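Local coordinates for cell surface protein (Faecalibacterium prausnitzii A2-165, PDB 4GT6) that is of unknown function but, as a leucine-rich-repeat cell surface protein of the BspA type, probably binds other proteins outside the cell, at residues Ile236-Phe247 and His259-Val270. Residues are numbered along the deposited sequence; the frame is centred on the assembly and turned at random.
Sequences IRYPSQREDPAF and HAFDSCAYLASV
Ala260 O takes a nearly straight hydrogen bond from Tyr238 N (2.8 Å, 173°), and the CA and methyl of Ala260 rest against Ile236 O. The Phe261 ring carries Tyr238 CB over one face, 3.9 Å from its centroid; the two rings are nearly parallel but slid apart, and Phe247 CD2 comes to the edge of Phe261. Phe284 stacks on Phe261 in turn, extending the aromatic core. Asp262 holds Arg237, whose chain bends at chi2 and chi3 so that NE and NH2 grip Tyr238 O side-on. Arg237 NH1 meets Asp262 OD1 on the syn side at 2.7 Å, though tilted well out of the carboxylate plane, in a salt bridge, and also bonds Phe201 O; NH2 bonds to Asp262 O. Asp262 O also accepts from Ser240 OG (2.8 Å), and carboxylate OD2 is bound by Glu203 N. Segment 259-270 thus lies beside 236-247 as the next coil of a solenoid built from BspA-type leucine-rich repeats. Cys264 SG lies oblique to the Tyr238 ring, 3.6 Å from Tyr238 CD1, and Ala265 N donates to Ser240 O. Tyr266 has Glu243 CG centred over one ring face, while Gln241 OE1 sits at the edge, 3.5 Å from Tyr266 CE2, its amide nearly perpendicular to the ring; a water donates to OE1 and lies beside Tyr266 OH, and Phe205 O holds Gln241 NE2. Leu267 CD1 packs on Phe247 CB, its CG lying trans to N (chi1 -172°). The backbones of Ala268 and Ser269 both donate to Pro245 O, and Phe247 N bonds to Ser269 O (3.0 Å), in a parallel strand pairing that runs on to Val270, whose CA approaches Phe247 O.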
loop_
_atom_site.group_PDB
_atom_site.type_symbol
_atom_site.label_atom_id
_atom_site.label_comp_id
_atom_site.label_asym_id
_atom_site.label_seq_id
_atom_site.Cartn_x
_atom_site.Cartn_y
_atom_site.Cartn_z
ATOM N N ILE A 236 -13.048 -4.938 -3.801
ATOM C CA ILE A 236 -11.688 -4.420 -3.675
ATOM C C ILE A 236 -10.834 -5.181 -2.645
ATOM O O ILE A 236 -9.615 -5.239 -2.840
ATOM C CB ILE A 236 -11.677 -2.883 -3.460
ATOM C CG1 ILE A 236 -12.221 -2.450 -2.095
ATOM C CG2 ILE A 236 -12.381 -2.109 -4.675
ATOM C CD1 ILE A 236 -12.058 -0.949 -1.834
ATOM N N ARG A 237 -11.432 -5.796 -1.589
ATOM C CA ARG A 237 -10.621 -6.534 -0.626
ATOM C C ARG A 237 -11.401 -7.669 0.045
ATOM O O ARG A 237 -12.343 -7.435 0.809
ATOM C CB ARG A 237 -10.037 -5.590 0.465
ATOM C CG ARG A 237 -9.141 -6.261 1.500
ATOM C CD ARG A 237 -7.762 -6.628 0.934
ATOM N NE ARG A 237 -7.719 -8.017 0.448
ATOM C CZ ARG A 237 -6.645 -8.590 -0.087
ATOM N NH1 ARG A 237 -5.540 -7.881 -0.302
ATOM N NH2 ARG A 237 -6.664 -9.880 -0.411
ATOM N N TYR A 238 -10.987 -8.899 -0.264
ATOM C CA TYR A 238 -11.467 -10.111 0.398
ATOM C C TYR A 238 -10.426 -10.417 1.486
ATOM O O TYR A 238 -9.239 -10.414 1.171
ATOM C CB TYR A 238 -11.624 -11.253 -0.602
ATOM C CG TYR A 238 -12.170 -12.520 0.025
ATOM C CD1 TYR A 238 -11.317 -13.459 0.609
ATOM C CD2 TYR A 238 -13.529 -12.812 -0.023
ATOM C CE1 TYR A 238 -11.816 -14.628 1.185
ATOM C CE2 TYR A 238 -14.037 -13.991 0.524
ATOM C CZ TYR A 238 -13.175 -14.895 1.126
ATOM O OH TYR A 238 -13.681 -16.043 1.678
ATOM N N PRO A 239 -10.815 -10.663 2.757
ATOM C CA PRO A 239 -9.795 -10.827 3.818
ATOM C C PRO A 239 -8.999 -12.115 3.640
ATOM O O PRO A 239 -9.588 -13.180 3.541
ATOM C CB PRO A 239 -10.598 -10.802 5.138
ATOM C CG PRO A 239 -12.032 -10.793 4.767
ATOM C CD PRO A 239 -12.197 -10.718 3.282
ATOM N N SER A 240 -7.664 -12.001 3.505
ATOM C CA SER A 240 -6.800 -13.156 3.212
ATOM C C SER A 240 -6.879 -14.278 4.250
ATOM O O SER A 240 -6.665 -15.434 3.899
ATOM C CB SER A 240 -5.347 -12.709 3.082
ATOM O OG SER A 240 -5.185 -11.943 1.897
ATOM N N GLN A 241 -7.183 -13.945 5.511
ATOM C CA GLN A 241 -7.272 -14.945 6.571
ATOM C C GLN A 241 -8.698 -15.468 6.786
ATOM O O GLN A 241 -8.912 -16.301 7.675
ATOM C CB GLN A 241 -6.665 -14.400 7.882
ATOM C CG GLN A 241 -5.146 -14.228 7.785
ATOM C CD GLN A 241 -4.424 -15.543 7.590
ATOM O OE1 GLN A 241 -4.750 -16.557 8.203
ATOM N NE2 GLN A 241 -3.428 -15.559 6.743
ATOM N N ARG A 242 -9.657 -15.070 5.930
ATOM C CA ARG A 242 -11.035 -15.594 6.024
ATOM C C ARG A 242 -11.002 -17.109 5.772
ATOM O O ARG A 242 -10.475 -17.565 4.752
ATOM C CB ARG A 242 -11.938 -14.865 5.036
ATOM C CG ARG A 242 -13.369 -15.292 5.140
ATOM C CD ARG A 242 -14.227 -14.266 4.471
ATOM N NE ARG A 242 -15.600 -14.759 4.368
ATOM C CZ ARG A 242 -16.608 -13.996 3.985
ATOM N NH1 ARG A 242 -16.399 -12.731 3.653
ATOM N NH2 ARG A 242 -17.838 -14.487 3.945
ATOM N N GLU A 243 -11.554 -17.890 6.703
ATOM C CA GLU A 243 -11.422 -19.353 6.651
ATOM C C GLU A 243 -12.416 -20.121 5.762
ATOM O O GLU A 243 -12.236 -21.327 5.576
ATOM C CB GLU A 243 -11.468 -19.922 8.074
ATOM C CG GLU A 243 -10.268 -19.448 8.887
ATOM C CD GLU A 243 -10.093 -20.041 10.271
ATOM O OE1 GLU A 243 -10.630 -21.142 10.527
ATOM O OE2 GLU A 243 -9.339 -19.443 11.071
ATOM N N ASP A 244 -13.438 -19.463 5.203
ATOM C CA ASP A 244 -14.421 -20.181 4.374
ATOM C C ASP A 244 -13.784 -20.834 3.149
ATOM O O ASP A 244 -13.092 -20.160 2.395
ATOM C CB ASP A 244 -15.541 -19.232 3.922
ATOM C CG ASP A 244 -16.218 -18.575 5.103
ATOM O OD1 ASP A 244 -17.021 -19.255 5.778
ATOM O OD2 ASP A 244 -15.824 -17.459 5.454
ATOM N N PRO A 245 -14.020 -22.139 2.922
ATOM C CA PRO A 245 -13.430 -22.791 1.741
ATOM C C PRO A 245 -14.009 -22.264 0.433
ATOM O O PRO A 245 -13.345 -22.379 -0.577
ATOM C CB PRO A 245 -13.791 -24.276 1.925
ATOM C CG PRO A 245 -14.175 -24.413 3.344
ATOM C CD PRO A 245 -14.772 -23.110 3.745
ATOM N N ALA A 246 -15.245 -21.725 0.439
ATOM C CA ALA A 246 -15.872 -21.248 -0.794
ATOM C C ALA A 246 -16.394 -19.825 -0.656
ATOM O O ALA A 246 -16.826 -19.409 0.428
ATOM C CB ALA A 246 -17.021 -22.166 -1.190
ATOM N N PHE A 247 -16.415 -19.107 -1.779
ATOM C CA PHE A 247 -17.005 -17.769 -1.809
ATOM C C PHE A 247 -17.676 -17.571 -3.148
ATOM O O PHE A 247 -17.124 -17.958 -4.166
ATOM C CB PHE A 247 -15.972 -16.653 -1.532
ATOM C CG PHE A 247 -16.602 -15.267 -1.510
ATOM C CD1 PHE A 247 -17.500 -14.905 -0.503
ATOM C CD2 PHE A 247 -16.315 -14.335 -2.508
ATOM C CE1 PHE A 247 -18.096 -13.633 -0.494
ATOM C CE2 PHE A 247 -16.872 -13.046 -2.470
ATOM C CZ PHE A 247 -17.777 -12.712 -1.479
ATOM N N HIS A 259 -5.515 -7.256 -7.120
ATOM C CA HIS A 259 -5.108 -7.906 -5.859
ATOM C C HIS A 259 -6.261 -8.040 -4.830
ATOM O O HIS A 259 -5.988 -8.161 -3.632
ATOM C CB HIS A 259 -3.895 -7.134 -5.258
ATOM C CG HIS A 259 -2.721 -7.110 -6.194
ATOM N ND1 HIS A 259 -2.326 -5.947 -6.841
ATOM C CD2 HIS A 259 -1.925 -8.125 -6.604
ATOM C CE1 HIS A 259 -1.303 -6.292 -7.616
ATOM N NE2 HIS A 259 -1.011 -7.587 -7.487
ATOM N N ALA A 260 -7.548 -8.058 -5.283
ATOM C CA ALA A 260 -8.672 -8.112 -4.330
ATOM C C ALA A 260 -8.664 -9.400 -3.500
ATOM O O ALA A 260 -9.114 -9.393 -2.353
ATOM C CB ALA A 260 -10.014 -7.974 -5.063
ATOM N N PHE A 261 -8.156 -10.505 -4.081
ATOM C CA PHE A 261 -8.095 -11.808 -3.399
ATOM C C PHE A 261 -6.660 -12.292 -3.275
ATOM O O PHE A 261 -6.436 -13.487 -3.139
ATOM C CB PHE A 261 -8.909 -12.871 -4.166
ATOM C CG PHE A 261 -10.408 -12.745 -4.169
ATOM C CD1 PHE A 261 -11.053 -11.942 -5.109
ATOM C CD2 PHE A 261 -11.190 -13.512 -3.305
ATOM C CE1 PHE A 261 -12.451 -11.861 -5.147
ATOM C CE2 PHE A 261 -12.588 -13.417 -3.329
ATOM C CZ PHE A 261 -13.211 -12.597 -4.255
ATOM N N ASP A 262 -5.675 -11.390 -3.281
ATOM C CA ASP A 262 -4.309 -11.877 -3.198
ATOM C C ASP A 262 -4.045 -12.538 -1.833
ATOM O O ASP A 262 -4.647 -12.163 -0.816
ATOM C CB ASP A 262 -3.266 -10.783 -3.531
ATOM C CG ASP A 262 -3.077 -9.610 -2.553
ATOM O OD1 ASP A 262 -3.812 -9.535 -1.555
ATOM O OD2 ASP A 262 -2.179 -8.784 -2.790
ATOM N N SER A 263 -3.212 -13.598 -1.856
ATOM C CA SER A 263 -2.718 -14.326 -0.683
ATOM C C SER A 263 -3.811 -14.887 0.246
ATOM O O SER A 263 -3.610 -14.922 1.469
ATOM C CB SER A 263 -1.744 -13.459 0.115
ATOM O OG SER A 263 -0.603 -13.171 -0.679
ATOM N N CYS A 264 -4.938 -15.374 -0.314
ATOM C CA CYS A 264 -5.960 -16.028 0.523
ATOM C C CYS A 264 -5.428 -17.378 0.983
ATOM O O CYS A 264 -5.150 -18.242 0.153
ATOM C CB CYS A 264 -7.273 -16.182 -0.229
ATOM S SG CYS A 264 -8.091 -14.615 -0.563
ATOM N N ALA A 265 -5.254 -17.548 2.283
ATOM C CA ALA A 265 -4.685 -18.772 2.847
ATOM C C ALA A 265 -5.651 -19.982 2.800
ATOM O O ALA A 265 -5.181 -21.120 2.781
ATOM C CB ALA A 265 -4.267 -18.518 4.293
ATOM N N TYR A 266 -6.976 -19.740 2.803
ATOM C CA TYR A 266 -7.966 -20.819 2.942
ATOM C C TYR A 266 -8.920 -20.981 1.775
ATOM O O TYR A 266 -9.514 -22.060 1.637
ATOM C CB TYR A 266 -8.807 -20.593 4.215
ATOM C CG TYR A 266 -7.978 -20.518 5.483
ATOM C CD1 TYR A 266 -7.602 -21.674 6.163
ATOM C CD2 TYR A 266 -7.581 -19.291 6.011
ATOM C CE1 TYR A 266 -6.819 -21.614 7.318
ATOM C CE2 TYR A 266 -6.804 -19.217 7.174
ATOM C CZ TYR A 266 -6.429 -20.382 7.824
ATOM O OH TYR A 266 -5.682 -20.328 8.975
ATOM N N LEU A 267 -9.151 -19.916 0.999
ATOM C CA LEU A 267 -10.119 -19.948 -0.104
ATOM C C LEU A 267 -9.786 -21.049 -1.112
ATOM O O LEU A 267 -8.705 -21.031 -1.710
ATOM C CB LEU A 267 -10.171 -18.574 -0.789
ATOM C CG LEU A 267 -11.277 -18.388 -1.857
ATOM C CD1 LEU A 267 -12.685 -18.488 -1.243
ATOM C CD2 LEU A 267 -11.128 -17.065 -2.552
ATOM N N ALA A 268 -10.713 -22.019 -1.280
ATOM C CA ALA A 268 -10.502 -23.177 -2.168
ATOM C C ALA A 268 -11.357 -23.114 -3.440
ATOM O O ALA A 268 -11.000 -23.721 -4.452
ATOM C CB ALA A 268 -10.803 -24.477 -1.416
ATOM N N SER A 269 -12.479 -22.386 -3.390
ATOM C CA SER A 269 -13.397 -22.320 -4.518
ATOM C C SER A 269 -13.959 -20.920 -4.658
ATOM O O SER A 269 -14.414 -20.365 -3.674
ATOM C CB SER A 269 -14.538 -23.314 -4.296
ATOM O OG SER A 269 -15.495 -23.252 -5.341
ATOM N N VAL A 270 -13.954 -20.360 -5.870
ATOM C CA VAL A 270 -14.548 -19.036 -6.069
ATOM C C VAL A 270 -15.526 -19.111 -7.254
ATOM O O VAL A 270 -15.264 -19.820 -8.231
ATOM C CB VAL A 270 -13.496 -17.895 -6.216
ATOM C CG1 VAL A 270 -12.612 -18.069 -7.456
ATOM C CG2 VAL A 270 -14.149 -16.505 -6.187
HETATM O O HOH W 1 -6.838 -5.605 -2.030
HETATM O O HOH W 2 -8.546 -17.216 2.786
HETATM O O HOH W 3 -2.336 -14.765 3.827
HETATM O O HOH W 4 -5.506 -17.611 10.387
HETATM O O HOH W 5 -17.562 -20.981 -4.625
#